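Local coordinates for protein xylulokinase (Brucella ovis, PDB 5VM1) that probably phosphorylates D-xylulose to D-xylulose 5-phosphate at the expense of ATP, as a member of the FGGY family of carbohydrate kinases, at residues L167-E172 with G219-E224; L269-G274 with T394-L399; H289-T294 with D449-C454; A414-L419 with R461-E466. One frame throughout, in Å; residues are numbered along the deposited sequence.

Contact 1: L167-E172 with G219-E224; sequences LWLTGE and GCLRAE
Arg-222 reaches back to the end of a helix and grips one main-chain carbonyl with two nitrogens of its guanidinium group. Its NH2 lies 2.6 Å from Trp-168 O, which sits in the guanidinium plane. The N-H...O angle of that bond is 160°, and NE adds a weak bond to Trp-168 O at 3.1 Å. One residue further along the helix, Leu-169 O accepts from Arg-222 N (2.9 Å, 168°). Two successive carbonyls at the C-terminal end of helix 161-170 are thus satisfied by a single residue, itself the N-cap of helix 223-228. The bend at chi3 (-54°) turns the guanidinium back to Trp-168 O while CG passes 3.6 Å from Thr-170 O. Gly-171, with positive phi, takes the chain out of the helix, and Thr-170 OG1 accepts from Glu-172 N in an ST turn while also bonded to Arg-166 O. Leu-169 CD2 also meets Leu-221 CD1 at 4.0 Å. The Trp-168 indole packs on Ile-57, Cys-60 and Arg-61 of helix 53-70, and strand 217-220, outermost in its sheet, pairs through Gly-219 with Val-237 of strand 236-242.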
# COMPACT_ATOMS: atom_id res chain seq x y z
N LEU A 167 -5.73 11.56 16.37
CA LEU A 167 -6.29 12.74 17.00
C LEU A 167 -7.32 12.35 18.04
O LEU A 167 -7.36 12.92 19.14
CB LEU A 167 -6.94 13.64 15.96
CG LEU A 167 -7.64 14.91 16.46
CD1 LEU A 167 -6.66 15.87 17.12
CD2 LEU A 167 -8.39 15.58 15.33
N TRP A 168 -8.14 11.35 17.72
CA TRP A 168 -9.08 10.79 18.69
C TRP A 168 -8.35 10.10 19.85
O TRP A 168 -8.78 10.19 21.00
CB TRP A 168 -10.05 9.85 17.96
CG TRP A 168 -10.87 9.00 18.86
CD1 TRP A 168 -11.78 9.42 19.77
CD2 TRP A 168 -10.80 7.56 18.99
NE1 TRP A 168 -12.31 8.34 20.44
CE2 TRP A 168 -11.73 7.19 19.99
CE3 TRP A 168 -10.05 6.56 18.36
CZ2 TRP A 168 -11.93 5.87 20.37
CZ3 TRP A 168 -10.27 5.23 18.74
CH2 TRP A 168 -11.19 4.90 19.73
N LEU A 169 -7.26 9.38 19.56
CA LEU A 169 -6.54 8.61 20.58
C LEU A 169 -5.71 9.51 21.50
O LEU A 169 -5.70 9.32 22.72
CB LEU A 169 -5.65 7.58 19.90
CG LEU A 169 -6.33 6.38 19.23
CD1 LEU A 169 -5.31 5.55 18.45
CD2 LEU A 169 -7.01 5.53 20.29
N THR A 170 -5.00 10.49 20.94
CA THR A 170 -4.01 11.27 21.68
C THR A 170 -4.36 12.73 21.84
O THR A 170 -3.79 13.38 22.72
CB THR A 170 -2.63 11.23 21.00
OG1 THR A 170 -2.68 12.00 19.79
CG2 THR A 170 -2.18 9.82 20.71
N GLY A 171 -5.21 13.29 20.99
CA GLY A 171 -5.47 14.71 21.04
C GLY A 171 -4.43 15.59 20.40
O GLY A 171 -4.49 16.81 20.56
N GLU A 172 -3.47 15.01 19.66
CA GLU A 172 -2.45 15.78 18.97
C GLU A 172 -2.59 15.62 17.46
O GLU A 172 -3.28 14.72 16.97
CB GLU A 172 -1.03 15.39 19.43
CG GLU A 172 -0.65 16.04 20.76
CD GLU A 172 0.73 15.65 21.26
OE1 GLU A 172 1.73 16.24 20.80
OE2 GLU A 172 0.81 14.74 22.12
N GLY A 219 2.75 10.97 20.56
CA GLY A 219 1.57 11.19 21.36
C GLY A 219 1.42 10.15 22.46
O GLY A 219 2.04 9.08 22.44
N CYS A 220 0.60 10.50 23.45
CA CYS A 220 0.22 9.60 24.53
C CYS A 220 -1.29 9.43 24.50
O CYS A 220 -2.03 10.34 24.13
CB CYS A 220 0.68 10.15 25.90
SG CYS A 220 2.48 10.27 26.09
N LEU A 221 -1.75 8.24 24.89
CA LEU A 221 -3.19 7.99 24.93
C LEU A 221 -3.88 8.91 25.94
O LEU A 221 -3.42 9.06 27.08
CB LEU A 221 -3.43 6.52 25.28
CG LEU A 221 -4.87 6.01 25.30
CD1 LEU A 221 -5.54 6.14 23.92
CD2 LEU A 221 -4.87 4.57 25.79
N ARG A 222 -4.99 9.51 25.51
CA ARG A 222 -5.74 10.42 26.38
C ARG A 222 -6.23 9.69 27.62
O ARG A 222 -6.65 8.53 27.56
CB ARG A 222 -6.92 11.04 25.62
CG ARG A 222 -6.55 12.30 24.82
CD ARG A 222 -7.74 13.04 24.17
NE ARG A 222 -8.56 12.16 23.34
CZ ARG A 222 -9.83 11.85 23.57
NH1 ARG A 222 -10.48 12.36 24.60
NH2 ARG A 222 -10.46 11.04 22.73
N ALA A 223 -6.20 10.39 28.76
CA ALA A 223 -6.53 9.76 30.04
C ALA A 223 -7.94 9.18 30.06
O ALA A 223 -8.16 8.09 30.60
CB ALA A 223 -6.32 10.75 31.18
N GLU A 224 -8.93 9.89 29.48
CA GLU A 224 -10.29 9.36 29.46
C GLU A 224 -10.34 8.01 28.75
O GLU A 224 -11.11 7.12 29.15
CB GLU A 224 -11.27 10.37 28.83
CG GLU A 224 -10.86 10.90 27.46
CD GLU A 224 -10.07 12.20 27.52
OE1 GLU A 224 -8.98 12.22 28.14
OE2 GLU A 224 -10.53 13.22 26.94

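Contact 2: L269-G274 with T394-L399; sequences LFAANG and TEITSL
Leu-269 and Leu-399 cross at about a right angle, their CD1 methyls 3.9 Å apart, and this meeting sets one end of a row of side chains along strand 267-273. The other Leu-269 branch is directed to a different partner: its CD2 lies 4.2 Å from Ile-396 CD1. With CG anti to the backbone N (chi1 -176°), the leucine carries both methyls to segment 394-399, although its CB does not itself point there. Ala-271, two residues along on the same face of the strand, points at that segment directly; its CB is 4.1 Å from Thr-394 CG2 and 4.5 Å from Ile-396 CD1.

Thr-394 divides its two branches between two neighbours. Its chi1 of -79° sets CG2 against the alanine and turns OG1 to the amide of Asn-273; the Thr-394 and Asn-273 side chains cross at about a right angle. Asn-273 ND2 and Thr-394 OG1 are 3.0 Å apart, and each is hydrogen-bonded to Gln-297 OE1, so that one acceptor gathers both groups at a buried spot. The contact therefore grades from purely aliphatic at Leu-269 to polar at Asn-273, with all six touching residues buried.

In the fold, the loop before Leu-399 leads from helix 367-390 into strand 399-402 and crosses the face of the mixed sheet of the C-terminal FGGY domain. Leu-389 of that helix touches Leu-269, Ala-271 and Ile-396, and Ala-259 of strand 259-263, which lies between strands 267-273 and 399-402 in the sheet, meets both Ile-396 and Leu-399.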
# COMPACT_ATOMS: atom_id res chain seq x y z
N LEU A 269 4.96 -4.07 -6.09
CA LEU A 269 6.34 -4.47 -5.86
C LEU A 269 6.92 -3.41 -4.93
O LEU A 269 7.03 -2.24 -5.32
CB LEU A 269 7.09 -4.53 -7.19
CG LEU A 269 8.53 -5.01 -7.20
CD1 LEU A 269 8.57 -6.49 -6.81
CD2 LEU A 269 9.14 -4.81 -8.56
N PHE A 270 7.25 -3.80 -3.70
CA PHE A 270 7.70 -2.89 -2.65
C PHE A 270 9.15 -3.20 -2.35
O PHE A 270 9.48 -4.32 -1.96
CB PHE A 270 6.89 -3.04 -1.37
CG PHE A 270 7.25 -2.03 -0.27
CD1 PHE A 270 8.45 -2.12 0.42
CD2 PHE A 270 6.35 -1.02 0.09
CE1 PHE A 270 8.76 -1.22 1.42
CE2 PHE A 270 6.65 -0.11 1.09
CZ PHE A 270 7.85 -0.22 1.76
N ALA A 271 10.00 -2.19 -2.49
CA ALA A 271 11.42 -2.32 -2.22
C ALA A 271 11.84 -1.26 -1.21
O ALA A 271 11.57 -0.07 -1.41
CB ALA A 271 12.21 -2.18 -3.53
N ALA A 272 12.52 -1.69 -0.15
CA ALA A 272 13.07 -0.75 0.81
C ALA A 272 14.39 -0.19 0.30
O ALA A 272 15.18 -0.90 -0.32
CB ALA A 272 13.25 -1.44 2.16
N ASN A 273 14.61 1.12 0.56
CA ASN A 273 15.80 1.86 0.10
C ASN A 273 16.58 2.52 1.24
O ASN A 273 16.00 3.06 2.19
CB ASN A 273 15.46 2.98 -0.90
CG ASN A 273 14.70 2.51 -2.12
OD1 ASN A 273 13.91 3.26 -2.69
ND2 ASN A 273 14.93 1.27 -2.54
N GLY A 274 17.91 2.56 1.09
CA GLY A 274 18.78 3.29 2.00
C GLY A 274 18.88 4.78 1.73
O GLY A 274 19.48 5.50 2.54
N THR A 394 18.16 0.37 -7.41
CA THR A 394 17.79 -0.72 -6.51
C THR A 394 18.09 -2.02 -7.23
O THR A 394 17.73 -2.18 -8.40
CB THR A 394 16.29 -0.61 -6.12
OG1 THR A 394 16.12 0.38 -5.11
CG2 THR A 394 15.69 -1.92 -5.66
N GLU A 395 18.77 -2.94 -6.56
CA GLU A 395 18.93 -4.30 -7.06
C GLU A 395 18.17 -5.22 -6.11
O GLU A 395 18.41 -5.22 -4.90
CB GLU A 395 20.42 -4.66 -7.16
CG GLU A 395 20.79 -6.12 -7.50
CD GLU A 395 22.26 -6.38 -7.17
OE1 GLU A 395 23.12 -5.83 -7.90
OE2 GLU A 395 22.57 -7.07 -6.17
N ILE A 396 17.17 -5.93 -6.64
CA ILE A 396 16.35 -6.83 -5.84
C ILE A 396 17.00 -8.21 -5.83
O ILE A 396 17.09 -8.88 -6.87
CB ILE A 396 14.91 -6.87 -6.37
CG1 ILE A 396 14.20 -5.55 -6.05
CG2 ILE A 396 14.15 -8.05 -5.79
CD1 ILE A 396 12.72 -5.54 -6.43
N THR A 397 17.47 -8.65 -4.66
CA THR A 397 18.13 -9.95 -4.56
C THR A 397 17.14 -11.05 -4.22
O THR A 397 16.98 -12.02 -4.97
CB THR A 397 19.24 -9.91 -3.50
OG1 THR A 397 18.70 -9.46 -2.25
CG2 THR A 397 20.37 -8.98 -3.94
N SER A 398 16.47 -10.91 -3.08
CA SER A 398 15.44 -11.84 -2.64
C SER A 398 14.10 -11.13 -2.60
O SER A 398 13.99 -9.96 -2.21
CB SER A 398 15.81 -12.42 -1.27
OG SER A 398 15.81 -11.41 -0.27
N LEU A 399 13.06 -11.87 -2.97
CA LEU A 399 11.71 -11.38 -3.07
C LEU A 399 10.78 -12.25 -2.23
O LEU A 399 10.92 -13.47 -2.21
CB LEU A 399 11.28 -11.37 -4.55
CG LEU A 399 9.99 -10.63 -4.90
CD1 LEU A 399 9.98 -9.19 -4.39
CD2 LEU A 399 9.77 -10.69 -6.38

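Contact 3: H289-T294 with D449-C454; sequences HALPRT and DPFTIC
This is an apolar contact between a hairpin turn and a short helix: residues 289-294 join the antiparallel strands 285-288 and 295-301 at the margin of the C-terminal sheet, and Leu-291 in that turn meets Pro-450 and Phe-451 of the weakly bonded helix 450-453. Leu-291 CD1 is shared between Pro-450 and one face of Phe-451, where it sits 3.9 Å from the ring centroid and 22° off the normal, a CH-pi contact displaced toward the rim; CD2 lies 3.7 Å from Pro-450 CB. At the edge of the same ring Thr-294 OG1 comes within 3.4 Å of Phe-451 CZ, close to the ring plane, while donating to Pro-292 O at 2.8 Å from above the carbonyl plane. Pro-292 CD adds a looser touch on Pro-450 CG at 4.3 Å. At the start of the helix Asp-449 is the N-cap, its OD1 accepting from Phe-451 N (2.9 Å). Pro-450 also rests on Ile-443 of helix 433-446. The polar bonds of both segments are made within them or to other parts of the chain, so the join rests on van der Waals and CH-pi contact, with no directional polar bond between the segments.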
# COMPACT_ATOMS: atom_id res chain seq x y z
N HIS A 289 10.00 5.59 4.23
CA HIS A 289 9.59 4.41 4.97
C HIS A 289 9.14 4.82 6.37
O HIS A 289 9.15 5.99 6.73
CB HIS A 289 10.73 3.40 5.04
CG HIS A 289 10.27 1.97 5.13
ND1 HIS A 289 9.14 1.60 5.81
CD2 HIS A 289 10.83 0.83 4.66
CE1 HIS A 289 9.01 0.28 5.75
NE2 HIS A 289 10.03 -0.21 5.08
N ALA A 290 8.71 3.85 7.17
CA ALA A 290 8.34 4.16 8.55
C ALA A 290 9.55 4.30 9.44
O ALA A 290 9.39 4.68 10.60
CB ALA A 290 7.41 3.10 9.13
N LEU A 291 10.74 3.96 8.95
CA LEU A 291 11.88 4.01 9.83
C LEU A 291 12.73 5.22 9.49
O LEU A 291 12.76 5.67 8.35
CB LEU A 291 12.72 2.73 9.73
CG LEU A 291 11.89 1.44 9.85
CD1 LEU A 291 12.77 0.23 10.03
CD2 LEU A 291 10.89 1.53 10.98
N PRO A 292 13.44 5.77 10.46
CA PRO A 292 14.22 6.97 10.18
C PRO A 292 15.30 6.68 9.15
O PRO A 292 15.74 5.54 9.00
CB PRO A 292 14.79 7.36 11.55
CG PRO A 292 14.63 6.16 12.38
CD PRO A 292 13.48 5.38 11.88
N ARG A 293 15.67 7.71 8.39
CA ARG A 293 16.75 7.65 7.39
C ARG A 293 16.54 6.48 6.40
O ARG A 293 17.49 5.93 5.84
CB ARG A 293 18.13 7.61 8.09
N THR A 294 15.28 6.14 6.13
CA THR A 294 14.91 5.00 5.30
C THR A 294 13.78 5.39 4.35
O THR A 294 12.88 6.14 4.73
CB THR A 294 14.48 3.82 6.19
OG1 THR A 294 15.51 3.52 7.14
CG2 THR A 294 14.19 2.61 5.37
N ASP A 449 15.91 -0.47 18.69
CA ASP A 449 16.32 -0.19 17.33
C ASP A 449 15.26 -0.76 16.38
O ASP A 449 15.01 -1.98 16.42
CB ASP A 449 17.70 -0.78 17.04
CG ASP A 449 18.23 -0.37 15.67
OD1 ASP A 449 17.74 -0.88 14.63
OD2 ASP A 449 19.12 0.50 15.63
N PRO A 450 14.62 0.05 15.53
CA PRO A 450 13.52 -0.50 14.72
C PRO A 450 13.96 -1.61 13.78
O PRO A 450 13.14 -2.48 13.45
CB PRO A 450 12.97 0.73 13.98
CG PRO A 450 14.10 1.67 13.92
CD PRO A 450 14.89 1.46 15.19
N PHE A 451 15.23 -1.64 13.37
CA PHE A 451 15.67 -2.71 12.47
C PHE A 451 15.84 -4.04 13.19
O PHE A 451 15.77 -5.09 12.54
CB PHE A 451 16.97 -2.34 11.74
CG PHE A 451 16.79 -1.31 10.67
CD1 PHE A 451 16.12 -1.62 9.50
CD2 PHE A 451 17.30 -0.04 10.82
CE1 PHE A 451 15.95 -0.67 8.49
CE2 PHE A 451 17.13 0.92 9.82
CZ PHE A 451 16.45 0.59 8.65
N THR A 452 16.03 -4.03 14.50
CA THR A 452 16.06 -5.30 15.21
C THR A 452 14.67 -5.83 15.51
O THR A 452 14.52 -7.02 15.78
CB THR A 452 16.87 -5.19 16.52
OG1 THR A 452 16.16 -4.43 17.51
CG2 THR A 452 18.19 -4.52 16.25
N ILE A 453 13.63 -5.01 15.40
CA ILE A 453 12.27 -5.47 15.68
C ILE A 453 11.59 -6.00 14.43
O ILE A 453 10.98 -7.07 14.45
CB ILE A 453 11.47 -4.32 16.34
CG1 ILE A 453 12.16 -3.88 17.62
CG2 ILE A 453 10.06 -4.77 16.63
CD1 ILE A 453 12.51 -5.01 18.55
N CYS A 454 11.69 -5.27 13.32
CA CYS A 454 10.99 -5.60 12.08
C CYS A 454 11.76 -6.68 11.30
O CYS A 454 12.36 -6.43 10.26
CB CYS A 454 10.81 -4.35 11.24
SG CYS A 454 9.80 -3.09 12.03

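Contact 4: A414-L419 with R461-E466; sequences AIATAL and RTIEPE
The puckered pyrrolidine ring of Pro-465 lays its CB and CG carbons on the main chain of helix 409-419, 3.5 Å and 3.7 Å from Ala-416 O, while CG also comes 4.4 Å from Ala-416 CB. That helix belongs to a beta-alpha-beta crossover, connecting the parallel neighbours 399-402 and 423-426 in the mixed sheet of the C-terminal domain, within an actin-like ATPase fold. Beside the proline, Glu-466 meets Thr-417 OG1 through its CB, at 3.4 Å, while its flat carboxylate leads away from segment 414-419.

Segment 461-466 is the end of strand 459-463, outermost in that sheet and antiparallel to 423-426, together with the chain that follows. The closest pair of CA atoms, Thr-417 and Pro-465, marks where the departing chain runs over the helix. Ala-416 CB points at it, meeting Ile-463 O at 3.8 Å and, more loosely, Ile-463 CG2.

Around it, Tyr-473 and Leu-470 of helix 470-488 pack on Thr-417, and Ile-463 rests on Leu-412 and Lys-413 one turn earlier. Across the contact one hydrogen bond joins the segments. Thr-417 OG1, set anti to the carbonyl carbon (chi1 -59°) and also bonded to Lys-413 O of its own helix, accepts from Glu-466 N at 2.8 Å with an N-H...O angle of 165°.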
# COMPACT_ATOMS: atom_id res chain seq x y z
N ALA A 414 5.98 -19.09 -11.88
CA ALA A 414 6.06 -18.23 -13.04
C ALA A 414 6.79 -16.93 -12.73
O ALA A 414 7.64 -16.49 -13.51
CB ALA A 414 4.66 -17.93 -13.58
N ILE A 415 6.49 -16.30 -11.59
CA ILE A 415 7.14 -15.03 -11.24
C ILE A 415 8.64 -15.24 -10.95
O ILE A 415 9.48 -14.44 -11.38
CB ILE A 415 6.41 -14.37 -10.05
CG1 ILE A 415 4.95 -14.09 -10.44
CG2 ILE A 415 7.09 -13.09 -9.65
CD1 ILE A 415 4.03 -13.73 -9.28
N ALA A 416 8.99 -16.32 -10.26
CA ALA A 416 10.40 -16.61 -9.99
C ALA A 416 11.16 -16.88 -11.29
O ALA A 416 12.29 -16.42 -11.46
CB ALA A 416 10.54 -17.81 -9.05
N THR A 417 10.57 -17.64 -12.20
CA THR A 417 11.29 -17.91 -13.42
C THR A 417 11.36 -16.68 -14.32
O THR A 417 12.36 -16.48 -15.03
CB THR A 417 10.67 -19.12 -14.11
OG1 THR A 417 10.75 -20.24 -13.21
CG2 THR A 417 11.37 -19.44 -15.45
N ALA A 418 10.35 -15.81 -14.26
CA ALA A 418 10.40 -14.60 -15.07
C ALA A 418 11.47 -13.63 -14.56
O ALA A 418 12.12 -12.95 -15.36
CB ALA A 418 9.02 -13.95 -15.12
N LEU A 419 11.66 -13.55 -13.23
CA LEU A 419 12.64 -12.66 -12.62
C LEU A 419 14.00 -13.30 -12.41
O LEU A 419 14.99 -12.58 -12.26
CB LEU A 419 12.16 -12.20 -11.24
CG LEU A 419 10.75 -11.63 -11.13
CD1 LEU A 419 10.46 -11.30 -9.70
CD2 LEU A 419 10.55 -10.38 -12.00
N ARG A 461 7.79 -22.17 2.28
CA ARG A 461 8.39 -22.83 1.13
C ARG A 461 9.15 -21.78 0.33
O ARG A 461 8.76 -20.60 0.29
CB ARG A 461 7.32 -23.55 0.24
N THR A 462 10.22 -22.20 -0.33
CA THR A 462 10.98 -21.31 -1.19
C THR A 462 10.87 -21.82 -2.62
O THR A 462 11.26 -22.96 -2.92
CB THR A 462 12.46 -21.22 -0.77
OG1 THR A 462 12.56 -20.60 0.52
CG2 THR A 462 13.23 -20.34 -1.74
N ILE A 463 10.33 -20.97 -3.50
CA ILE A 463 10.09 -21.31 -4.89
C ILE A 463 11.29 -20.81 -5.67
O ILE A 463 11.49 -19.60 -5.81
CB ILE A 463 8.80 -20.66 -5.38
CG1 ILE A 463 7.68 -20.96 -4.36
CG2 ILE A 463 8.50 -21.08 -6.83
CD1 ILE A 463 6.49 -21.61 -4.93
N GLU A 464 12.11 -21.76 -6.20
CA GLU A 464 13.30 -21.38 -6.93
C GLU A 464 12.98 -21.20 -8.40
O GLU A 464 12.03 -21.82 -8.90
CB GLU A 464 14.39 -22.43 -6.75
CG GLU A 464 14.82 -22.68 -5.31
CD GLU A 464 15.69 -21.56 -4.73
OE1 GLU A 464 16.14 -20.67 -5.50
OE2 GLU A 464 15.98 -21.58 -3.52
N PRO A 465 13.71 -20.37 -9.14
CA PRO A 465 13.43 -20.25 -10.58
C PRO A 465 13.68 -21.57 -11.27
O PRO A 465 14.64 -22.28 -10.96
CB PRO A 465 14.42 -19.17 -11.05
CG PRO A 465 14.85 -18.46 -9.81
CD PRO A 465 14.81 -19.48 -8.71
N GLU A 466 12.81 -21.90 -12.24
CA GLU A 466 12.95 -23.12 -13.03
C GLU A 466 14.03 -22.90 -14.08
O GLU A 466 13.79 -22.27 -15.11
CB GLU A 466 11.63 -23.48 -13.70
CG GLU A 466 10.49 -23.78 -12.77
CD GLU A 466 10.46 -25.24 -12.37
OE1 GLU A 466 11.25 -26.01 -12.96
OE2 GLU A 466 9.65 -25.62 -11.50

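In the fold
Contacts 2, 3 and 4 form a connected series in the C-terminal half, whereas contact 1 stands apart. Contacts 2 and 3, centres 15 Å apart, touch where Phe-270 and His-289 meet edge-to-face; contacts 2 and 4, centres 16 Å apart, touch through Leu-399 CD2 and Leu-419 CD1 and reach the same sheet. Contacts 3 and 4 do not meet, their nearest atoms being about 17 Å apart. Contact 1 lies across the chain's centre from contact 4, 46 Å between centres. Its Leu-169 side chain is about 11 Å from that of Asp-14, predicted to be important for activity. His-289 packs on helix 243-251, which begins at Asp-243, the predicted proton acceptor, although contact 3 itself lies away from the predicted sites.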